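Local coordinates for alpha-hemoglobin-stabilizing protein (Homo sapiens, PDB 1Z8U) that acts as a molecular chaperone that binds free alpha-hemoglobin and keeps it from precipitating while red blood cells develop, at residues K5-K8 and D9-S12; N50-R53 and Q54-T57; L67-L70 and R71-N75; K16-S19 and V20-N23. The protein carries 1 engineered substitution. All coordinates share one frame; numbering follows the deposited sequence.

Contact 1 of 4, residues K5-K8 and D9-S12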
loop_
_atom_site.group_PDB
_atom_site.type_symbol
_atom_site.label_atom_id
_atom_site.label_comp_id
_atom_site.label_asym_id
_atom_site.label_seq_id
_atom_site.Cartn_x
_atom_site.Cartn_y
_atom_site.Cartn_z
ATOM N N LYS A 5 -6.286 -25.361 15.849
ATOM C CA LYS A 5 -5.765 -24.428 16.848
ATOM C C LYS A 5 -4.625 -23.551 16.331
ATOM O O LYS A 5 -4.293 -22.535 16.944
ATOM C CB LYS A 5 -5.296 -25.192 18.091
ATOM C CG LYS A 5 -5.716 -24.549 19.414
ATOM C CD LYS A 5 -7.238 -24.571 19.572
ATOM C CE LYS A 5 -7.682 -24.055 20.936
ATOM N NZ LYS A 5 -9.165 -24.096 21.095
ATOM N N ALA A 6 -4.030 -23.944 15.211
ATOM C CA ALA A 6 -2.940 -23.186 14.608
ATOM C C ALA A 6 -3.508 -22.071 13.734
ATOM O O ALA A 6 -3.368 -20.888 14.045
ATOM C CB ALA A 6 -2.059 -24.106 13.779
ATOM N N ASN A 7 -4.160 -22.458 12.643
ATOM C CA ASN A 7 -4.751 -21.491 11.729
ATOM C C ASN A 7 -5.871 -20.680 12.377
ATOM O O ASN A 7 -6.273 -19.642 11.853
ATOM C CB ASN A 7 -5.293 -22.195 10.486
ATOM C CG ASN A 7 -4.258 -23.075 9.824
ATOM O OD1 ASN A 7 -3.087 -22.715 9.749
ATOM N ND2 ASN A 7 -4.686 -24.231 9.331
ATOM N N LYS A 8 -6.376 -21.153 13.514
ATOM C CA LYS A 8 -7.452 -20.462 14.221
ATOM C C LYS A 8 -6.976 -19.097 14.704
ATOM O O LYS A 8 -7.686 -18.096 14.578
ATOM C CB LYS A 8 -7.926 -21.296 15.419
ATOM C CG LYS A 8 -9.119 -20.706 16.173
ATOM C CD LYS A 8 -10.391 -20.691 15.322
ATOM C CE LYS A 8 -10.999 -22.080 15.156
ATOM N NZ LYS A 8 -11.672 -22.592 16.384
ATOM N N ASP A 9 -5.768 -19.065 15.253
ATOM C CA ASP A 9 -5.182 -17.831 15.762
ATOM C C ASP A 9 -4.570 -17.004 14.628
ATOM O O ASP A 9 -4.607 -15.773 14.650
ATOM C CB ASP A 9 -4.123 -18.166 16.814
ATOM C CG ASP A 9 -4.686 -18.992 17.963
ATOM O OD1 ASP A 9 -5.601 -18.502 18.660
ATOM O OD2 ASP A 9 -4.214 -20.132 18.166
ATOM N N LEU A 10 -4.010 -17.695 13.640
ATOM C CA LEU A 10 -3.406 -17.049 12.482
ATOM C C LEU A 10 -4.443 -16.100 11.875
ATOM O O LEU A 10 -4.165 -14.932 11.618
ATOM C CB LEU A 10 -3.011 -18.115 11.457
ATOM C CG LEU A 10 -1.959 -17.787 10.398
ATOM C CD1 LEU A 10 -0.588 -17.688 11.059
ATOM C CD2 LEU A 10 -1.954 -18.874 9.329
ATOM N N ILE A 11 -5.644 -16.620 11.654
ATOM C CA ILE A 11 -6.741 -15.844 11.092
ATOM C C ILE A 11 -7.100 -14.672 12.009
ATOM O O ILE A 11 -7.548 -13.617 11.554
ATOM C CB ILE A 11 -7.989 -16.738 10.895
ATOM C CG1 ILE A 11 -7.651 -17.880 9.933
ATOM C CG2 ILE A 11 -9.156 -15.916 10.361
ATOM C CD1 ILE A 11 -8.801 -18.844 9.684
ATOM N N SER A 12 -6.894 -14.861 13.307
ATOM C CA SER A 12 -7.199 -13.818 14.274
ATOM C C SER A 12 -6.161 -12.697 14.188
ATOM O O SER A 12 -6.496 -11.519 14.329
ATOM C CB SER A 12 -7.224 -14.408 15.688
ATOM O OG SER A 12 -7.906 -13.549 16.591
#

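Contact 2 of 4, residues N50-R53 and Q54-T57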
loop_
_atom_site.group_PDB
_atom_site.type_symbol
_atom_site.label_atom_id
_atom_site.label_comp_id
_atom_site.label_asym_id
_atom_site.label_seq_id
_atom_site.Cartn_x
_atom_site.Cartn_y
_atom_site.Cartn_z
ATOM N N ASN A 50 -3.069 -13.782 0.182
ATOM C CA ASN A 50 -1.880 -14.330 -0.458
ATOM C C ASN A 50 -0.728 -14.440 0.526
ATOM O O ASN A 50 0.207 -15.206 0.310
ATOM C CB ASN A 50 -1.468 -13.465 -1.648
ATOM C CG ASN A 50 -2.592 -13.294 -2.670
ATOM O OD1 ASN A 50 -2.380 -12.746 -3.758
ATOM N ND2 ASN A 50 -3.794 -13.753 -2.322
ATOM N N TYR A 51 -0.796 -13.675 1.613
ATOM C CA TYR A 51 0.255 -13.716 2.624
ATOM C C TYR A 51 0.090 -14.944 3.501
ATOM O O TYR A 51 0.964 -15.807 3.545
ATOM C CB TYR A 51 0.223 -12.467 3.517
ATOM C CG TYR A 51 1.150 -12.561 4.720
ATOM C CD1 TYR A 51 0.640 -12.590 6.019
ATOM C CD2 TYR A 51 2.541 -12.636 4.557
ATOM C CE1 TYR A 51 1.495 -12.686 7.135
ATOM C CE2 TYR A 51 3.399 -12.732 5.655
ATOM C CZ TYR A 51 2.874 -12.753 6.941
ATOM O OH TYR A 51 3.721 -12.812 8.032
ATOM N N TYR A 52 -1.037 -15.002 4.204
ATOM C CA TYR A 52 -1.336 -16.110 5.093
ATOM C C TYR A 52 -1.533 -17.409 4.351
ATOM O O TYR A 52 -1.710 -18.443 4.971
ATOM C CB TYR A 52 -2.581 -15.806 5.920
ATOM C CG TYR A 52 -2.328 -14.813 7.017
ATOM C CD1 TYR A 52 -1.414 -15.094 8.033
ATOM C CD2 TYR A 52 -2.989 -13.590 7.040
ATOM C CE1 TYR A 52 -1.164 -14.182 9.043
ATOM C CE2 TYR A 52 -2.748 -12.666 8.047
ATOM C CZ TYR A 52 -1.838 -12.970 9.046
ATOM O OH TYR A 52 -1.627 -12.076 10.066
ATOM N N ARG A 53 -1.507 -17.358 3.024
ATOM C CA ARG A 53 -1.666 -18.565 2.226
ATOM C C ARG A 53 -0.429 -19.437 2.429
ATOM O O ARG A 53 -0.441 -20.643 2.153
ATOM C CB ARG A 53 -1.818 -18.213 0.752
ATOM C CG ARG A 53 -2.088 -19.404 -0.125
ATOM C CD ARG A 53 -3.261 -19.119 -1.033
ATOM N NE ARG A 53 -3.022 -17.948 -1.869
ATOM C CZ ARG A 53 -3.948 -17.381 -2.634
ATOM N NH1 ARG A 53 -5.178 -17.882 -2.662
ATOM N NH2 ARG A 53 -3.645 -16.321 -3.372
ATOM N N GLN A 54 0.632 -18.803 2.922
ATOM C CA GLN A 54 1.898 -19.471 3.198
ATOM C C GLN A 54 2.007 -19.725 4.696
ATOM O O GLN A 54 2.920 -20.405 5.149
ATOM C CB GLN A 54 3.078 -18.594 2.758
ATOM C CG GLN A 54 2.951 -18.005 1.360
ATOM C CD GLN A 54 2.589 -19.048 0.318
ATOM O OE1 GLN A 54 3.210 -20.108 0.244
ATOM N NE2 GLN A 54 1.583 -18.746 -0.498
ATOM N N GLN A 55 1.070 -19.168 5.456
ATOM C CA GLN A 55 1.063 -19.318 6.906
ATOM C C GLN A 55 0.089 -20.387 7.385
ATOM O O GLN A 55 0.300 -20.997 8.431
ATOM C CB GLN A 55 0.728 -17.981 7.561
ATOM C CG GLN A 55 1.661 -16.865 7.138
ATOM C CD GLN A 55 3.109 -17.153 7.489
ATOM O OE1 GLN A 55 4.025 -16.586 6.895
ATOM N NE2 GLN A 55 3.324 -18.029 8.464
ATOM N N VAL A 56 -0.982 -20.607 6.629
ATOM C CA VAL A 56 -1.964 -21.623 6.997
ATOM C C VAL A 56 -1.260 -22.966 7.046
ATOM O O VAL A 56 -0.386 -23.254 6.224
ATOM C CB VAL A 56 -3.131 -21.712 5.980
ATOM C CG1 VAL A 56 -4.113 -20.588 6.216
ATOM C CG2 VAL A 56 -2.595 -21.651 4.558
ATOM N N THR A 57 -1.644 -23.784 8.017
ATOM C CA THR A 57 -1.046 -25.095 8.192
ATOM C C THR A 57 -2.094 -26.197 8.170
ATOM O O THR A 57 -3.265 -25.964 8.470
ATOM C CB THR A 57 -0.254 -25.161 9.518
ATOM O OG1 THR A 57 -0.016 -26.529 9.867
ATOM C CG2 THR A 57 -1.015 -24.476 10.635
HETATM O O HOH W 1 6.229 -14.211 7.537
#

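Contact 3 of 4, residues L67-L70 and R71-N75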
loop_
_atom_site.group_PDB
_atom_site.type_symbol
_atom_site.label_atom_id
_atom_site.label_comp_id
_atom_site.label_asym_id
_atom_site.label_seq_id
_atom_site.Cartn_x
_atom_site.Cartn_y
_atom_site.Cartn_z
ATOM N N LEU A 67 -8.324 -20.059 4.869
ATOM C CA LEU A 67 -8.308 -18.865 4.033
ATOM C C LEU A 67 -9.711 -18.309 3.844
ATOM O O LEU A 67 -9.956 -17.121 4.043
ATOM C CB LEU A 67 -7.706 -19.190 2.665
ATOM C CG LEU A 67 -6.268 -19.712 2.663
ATOM C CD1 LEU A 67 -5.827 -19.959 1.233
ATOM C CD2 LEU A 67 -5.351 -18.702 3.338
ATOM N N GLN A 68 -10.626 -19.186 3.455
ATOM C CA GLN A 68 -12.012 -18.812 3.215
ATOM C C GLN A 68 -12.659 -18.126 4.417
ATOM O O GLN A 68 -13.501 -17.247 4.245
ATOM C CB GLN A 68 -12.810 -20.054 2.826
ATOM C CG GLN A 68 -14.160 -19.777 2.210
ATOM C CD GLN A 68 -14.626 -20.937 1.352
ATOM O OE1 GLN A 68 -14.735 -22.069 1.828
ATOM N NE2 GLN A 68 -14.893 -20.665 0.074
ATOM N N GLU A 69 -12.272 -18.522 5.628
ATOM C CA GLU A 69 -12.842 -17.910 6.822
ATOM C C GLU A 69 -12.218 -16.532 6.993
ATOM O O GLU A 69 -12.897 -15.568 7.348
ATOM C CB GLU A 69 -12.564 -18.757 8.070
ATOM C CG GLU A 69 -13.442 -18.380 9.267
ATOM C CD GLU A 69 -12.854 -18.801 10.607
ATOM O OE1 GLU A 69 -12.455 -19.977 10.744
ATOM O OE2 GLU A 69 -12.796 -17.953 11.529
ATOM N N LEU A 70 -10.915 -16.447 6.738
ATOM C CA LEU A 70 -10.196 -15.184 6.848
ATOM C C LEU A 70 -10.882 -14.138 5.973
ATOM O O LEU A 70 -11.375 -13.124 6.475
ATOM C CB LEU A 70 -8.737 -15.359 6.409
ATOM C CG LEU A 70 -7.895 -14.086 6.240
ATOM C CD1 LEU A 70 -7.751 -13.352 7.573
ATOM C CD2 LEU A 70 -6.538 -14.467 5.677
ATOM N N ARG A 71 -10.916 -14.392 4.666
ATOM C CA ARG A 71 -11.549 -13.468 3.737
ATOM C C ARG A 71 -12.953 -13.082 4.203
ATOM O O ARG A 71 -13.350 -11.923 4.069
ATOM C CB ARG A 71 -11.601 -14.070 2.330
ATOM C CG ARG A 71 -12.465 -13.275 1.367
ATOM C CD ARG A 71 -12.207 -13.657 -0.077
ATOM N NE ARG A 71 -11.147 -12.843 -0.665
ATOM C CZ ARG A 71 -10.622 -13.045 -1.870
ATOM N NH1 ARG A 71 -11.055 -14.047 -2.627
ATOM N NH2 ARG A 71 -9.662 -12.243 -2.319
ATOM N N GLN A 72 -13.699 -14.044 4.752
ATOM C CA GLN A 72 -15.049 -13.775 5.253
ATOM C C GLN A 72 -14.975 -12.707 6.341
ATOM O O GLN A 72 -15.816 -11.809 6.404
ATOM C CB GLN A 72 -15.685 -15.030 5.865
ATOM C CG GLN A 72 -17.164 -15.248 5.593
ATOM C CD GLN A 72 -18.044 -14.423 6.533
ATOM O OE1 GLN A 72 -18.912 -13.670 6.084
ATOM N NE2 GLN A 72 -17.817 -14.555 7.838
ATOM N N GLU A 73 -13.964 -12.824 7.198
ATOM C CA GLU A 73 -13.766 -11.892 8.302
ATOM C C GLU A 73 -13.177 -10.555 7.869
ATOM O O GLU A 73 -13.588 -9.504 8.366
ATOM C CB GLU A 73 -12.874 -12.528 9.369
ATOM C CG GLU A 73 -13.494 -13.745 10.047
ATOM C CD GLU A 73 -14.765 -13.414 10.816
ATOM O OE1 GLU A 73 -15.393 -14.353 11.352
ATOM O OE2 GLU A 73 -15.139 -12.223 10.891
ATOM N N LEU A 74 -12.216 -10.592 6.950
ATOM C CA LEU A 74 -11.597 -9.366 6.463
ATOM C C LEU A 74 -12.677 -8.442 5.911
ATOM O O LEU A 74 -12.617 -7.224 6.080
ATOM C CB LEU A 74 -10.569 -9.692 5.380
ATOM C CG LEU A 74 -9.334 -10.430 5.898
ATOM C CD1 LEU A 74 -8.519 -10.959 4.738
ATOM C CD2 LEU A 74 -8.508 -9.497 6.757
ATOM N N ASN A 75 -13.671 -9.040 5.264
ATOM C CA ASN A 75 -14.783 -8.294 4.690
ATOM C C ASN A 75 -15.630 -7.663 5.785
ATOM O O ASN A 75 -16.089 -6.532 5.651
ATOM C CB ASN A 75 -15.658 -9.223 3.852
ATOM C CG ASN A 75 -14.899 -9.871 2.716
ATOM O OD1 ASN A 75 -15.444 -10.693 1.980
ATOM N ND2 ASN A 75 -13.635 -9.504 2.563
#

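Contact 4 of 4, residues K16-S19 and V20-N23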
loop_
_atom_site.group_PDB
_atom_site.type_symbol
_atom_site.label_atom_id
_atom_site.label_comp_id
_atom_site.label_asym_id
_atom_site.label_seq_id
_atom_site.Cartn_x
_atom_site.Cartn_y
_atom_site.Cartn_z
ATOM N N LYS A 16 -6.422 -8.516 13.222
ATOM C CA LYS A 16 -6.020 -7.475 14.148
ATOM C C LYS A 16 -5.136 -6.546 13.331
ATOM O O LYS A 16 -5.317 -5.323 13.331
ATOM C CB LYS A 16 -5.231 -8.064 15.322
ATOM C CG LYS A 16 -5.057 -7.087 16.482
ATOM C CD LYS A 16 -4.348 -7.715 17.671
ATOM C CE LYS A 16 -4.325 -6.755 18.855
ATOM N NZ LYS A 16 -3.671 -5.456 18.520
ATOM N N GLU A 17 -4.190 -7.153 12.623
ATOM C CA GLU A 17 -3.267 -6.420 11.766
ATOM C C GLU A 17 -4.064 -5.625 10.731
ATOM O O GLU A 17 -3.711 -4.499 10.393
ATOM C CB GLU A 17 -2.315 -7.406 11.071
ATOM C CG GLU A 17 -1.462 -8.230 12.053
ATOM C CD GLU A 17 -0.778 -9.438 11.416
ATOM O OE1 GLU A 17 -0.041 -10.155 12.131
ATOM O OE2 GLU A 17 -0.979 -9.674 10.207
ATOM N N PHE A 18 -5.153 -6.211 10.247
ATOM C CA PHE A 18 -5.995 -5.559 9.256
ATOM C C PHE A 18 -6.720 -4.347 9.836
ATOM O O PHE A 18 -7.010 -3.377 9.124
ATOM C CB PHE A 18 -7.022 -6.547 8.701
ATOM C CG PHE A 18 -7.769 -6.028 7.508
ATOM C CD1 PHE A 18 -7.109 -5.816 6.299
ATOM C CD2 PHE A 18 -9.120 -5.731 7.594
ATOM C CE1 PHE A 18 -7.783 -5.317 5.198
ATOM C CE2 PHE A 18 -9.811 -5.232 6.500
ATOM C CZ PHE A 18 -9.140 -5.023 5.298
ATOM N N SER A 19 -7.014 -4.397 11.131
ATOM C CA SER A 19 -7.712 -3.296 11.781
ATOM C C SER A 19 -6.802 -2.111 12.032
ATOM O O SER A 19 -7.210 -0.967 11.854
ATOM C CB SER A 19 -8.338 -3.760 13.092
ATOM O OG SER A 19 -9.467 -4.570 12.833
ATOM N N VAL A 20 -5.571 -2.371 12.457
ATOM C CA VAL A 20 -4.656 -1.265 12.685
ATOM C C VAL A 20 -4.426 -0.598 11.327
ATOM O O VAL A 20 -4.271 0.623 11.244
ATOM C CB VAL A 20 -3.311 -1.727 13.298
ATOM C CG1 VAL A 20 -2.728 -2.875 12.516
ATOM C CG2 VAL A 20 -2.346 -0.574 13.306
ATOM N N LEU A 21 -4.435 -1.404 10.264
ATOM C CA LEU A 21 -4.256 -0.878 8.915
ATOM C C LEU A 21 -5.451 0.024 8.629
ATOM O O LEU A 21 -5.295 1.201 8.296
ATOM C CB LEU A 21 -4.229 -2.013 7.881
ATOM C CG LEU A 21 -3.512 -1.822 6.532
ATOM C CD1 LEU A 21 -4.363 -2.429 5.417
ATOM C CD2 LEU A 21 -3.240 -0.356 6.248
ATOM N N LEU A 22 -6.646 -0.543 8.764
ATOM C CA LEU A 22 -7.875 0.192 8.513
ATOM C C LEU A 22 -8.023 1.397 9.436
ATOM O O LEU A 22 -8.343 2.498 8.978
ATOM C CB LEU A 22 -9.087 -0.721 8.688
ATOM C CG LEU A 22 -9.298 -1.924 7.766
ATOM C CD1 LEU A 22 -10.546 -2.672 8.237
ATOM C CD2 LEU A 22 -9.459 -1.483 6.310
ATOM N N ASN A 23 -7.779 1.188 10.731
ATOM C CA ASN A 23 -7.925 2.254 11.727
ATOM C C ASN A 23 -6.968 3.429 11.612
ATOM O O ASN A 23 -7.273 4.520 12.092
ATOM C CB ASN A 23 -7.829 1.691 13.150
ATOM C CG ASN A 23 -8.913 0.669 13.459
ATOM O OD1 ASN A 23 -10.064 0.811 13.039
ATOM N ND2 ASN A 23 -8.548 -0.361 14.213
#

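Contact 1 of 4, residues K5-K8 and D9-S12
Near the N-terminal end of helix 5-23, the leading helix of this three-helix bundle, successive turns are joined through Ala6 and Leu10 and through Asn7 and Ile11. The N-H of Leu10 reaches back one turn to Ala6 O at 3.3 Å, nearly straight at 163°. The same oxygen also draws a weak, bent bond from Asp9 N, so two donors share it. One step on, Ile11 N bonds to Asn7 O at 3.1 Å. That oxygen is crowded by the isoleucine's longer branch as well. With CG1 turned beside its own backbone N (chi1 -60°), the branch runs back over the preceding turn, and Ile11 CD1 ends 3.4 Å from Asn7 O. From there Ile11 faces helix 60-86, where it meets Ala66, Glu69 and Leu70.

Asn7 and Leu10 lie side by side, pointing the same way, and touch the chain after helix 34-52: Asn7 on Val56, Leu10 on Gln55. Asn7 is buried, and its ND2 is satisfied by hydrogen bonds to Thr57 O and to Glu62 OE1, which links this helix to the loop after helix 34-52 and to helix 60-86. On the exposed side, Asp9 folds its carboxylate back along the chain, bringing OD2 to 2.7 Å from Lys5 O, while the lysine ammonium stays at a distance, with Lys5 NZ 7.0 Å from Asp9 OD2. Beside the buried amide, Leu10 CD2 comes 4.0 Å from Asn7 OD1.

Contact 2 of 4, residues N50-R53 and Q54-T57
This is a local contact at the C-terminal end of helix 34-52, where Tyr51 and Tyr52 meet Gln55 and Val56 as the chain leaves the helix. Tyr52 O serves as a double acceptor: Val56 N bonds to it at 2.8 Å, and Gln55 N adds a weak bond at 2.9 Å. Just before it, Tyr51 O takes the N-H of Gln54 at 3.1 Å, a bond across three residues instead of the four of an alpha-helix.

The Gln55 side chain touches both rings. Its CG lies over one face of Tyr51, off toward the rim, whereas its CB meets Tyr52 at the ring edge, in plane, 3.6 Å from Tyr52 CD1. CG sits beside the backbone N of Gln55 (chi1 -56°), which turns the chain back over the tyrosines. In the three-helix bundle this turn leads on to helix 60-86, where Val56 packs on Ala66 and Leu67. The Tyr52 hydroxyl bonds to Glu17 of helix 5-23, and both tyrosines also pack on apolar side chains of the other protein in the assembly. The rings touch too, with Tyr51 CD1 3.6 Å above the centre of the Tyr52 ring. A water spans the outer ends, 2.9 Å from Tyr51 OH, and donates a weak bond to Gln55 OE1.

Contact 3 of 4, residues L67-L70 and R71-N75
The carboxylates of Glu69 and Glu73 come near each other one turn apart on helix 60-86, the last helix of the three-helix bundle, with Glu69 OE2 4.4 Å from Glu73 OE1. Two like charges so close would probably repel mildly. Backbone bonds run one turn back, Arg71 N to Leu67 O, Gln72 N to Gln68 O and Leu74 N to Leu70 O, the last of them 2.7 Å long.

On the inner side Leu70 and Leu74 cross obliquely. Leu70 places CG opposite its own N (chi1 170°), which lets CG and CD1 touch Leu74, and Leu74 CD1 lies 3.5 Å from Leu70 CG. Beyond them, Leu70 touches Tyr52 of helix 34-52, while Leu74 is set among Met45, Leu15 and Phe18, so the pair faces both other helices. With an alanine at Leu70, the branched end would be gone, Leu74 CD1 would probably lose its neighbour within the helix, and the contact with Tyr52 would probably be lost. Leu74 CG also settles 3.4 Å from Leu70 O.

Contact 4 of 4, residues K16-S19 and V20-N23
Leu22 covers one face of the Phe18 ring, one turn on along helix 5-23 of the three-helix bundle. Its CG stands 3.9 Å from the ring centroid and 25° off the normal, a CH-pi contact displaced toward the rim, and Leu22 CD2 lies 3.7 Å from Phe18 CZ. Leu21 approaches the same ring obliquely, its CD1 4.4 Å from Phe18 CD1. The torsions bring the partners together: with CG anti to the backbone N (chi1 -170°), the Phe18 ring lies against Leu22, while Leu22 holds CG beside its own N and reaches back.

Behind the side chains, the N-H of Leu22 bonds almost straight (165°) to Phe18 O at 2.9 Å, fixing the two residues one turn apart. Val20 N does the same for Lys16 O at 3.1 Å. Farther out, Phe18 makes an edge-to-face pair with Tyr48 and packs on Met45, Leu74 and Leu77, so both other helices enclose it. Replacing Phe18 with an alanine would remove the ring, and Leu22 would probably lose its aromatic floor while a gap opened beside Tyr48 and Leu74. Of the polar groups, Ser19 OG bonds back to Leu15 O. Close to the helix backbone, Leu22 CB rests 3.4 Å from Phe18 O.

How the contacts relate
Contacts 1 and 4 follow each other along helix 5-23, their centres about 17 Å apart. Contact 2 adjoins contact 1, centre to centre about 11 Å, where residues 54-57 run beside the start of that helix. The centres of contacts 2 and 4 are about 18 Å apart, bridged by the tyrosine hydroxyl. Contact 3 touches the other three: Ile11 CG2 is 3.7 Å from Leu70 CA, Val56 CG1 is 3.7 Å from Leu67 CD2, and Phe18 CE2 is 3.5 Å from Leu74 O. Contacts 2 and 4 also touch the other protein of the assembly, whereas 1 and 3 do not.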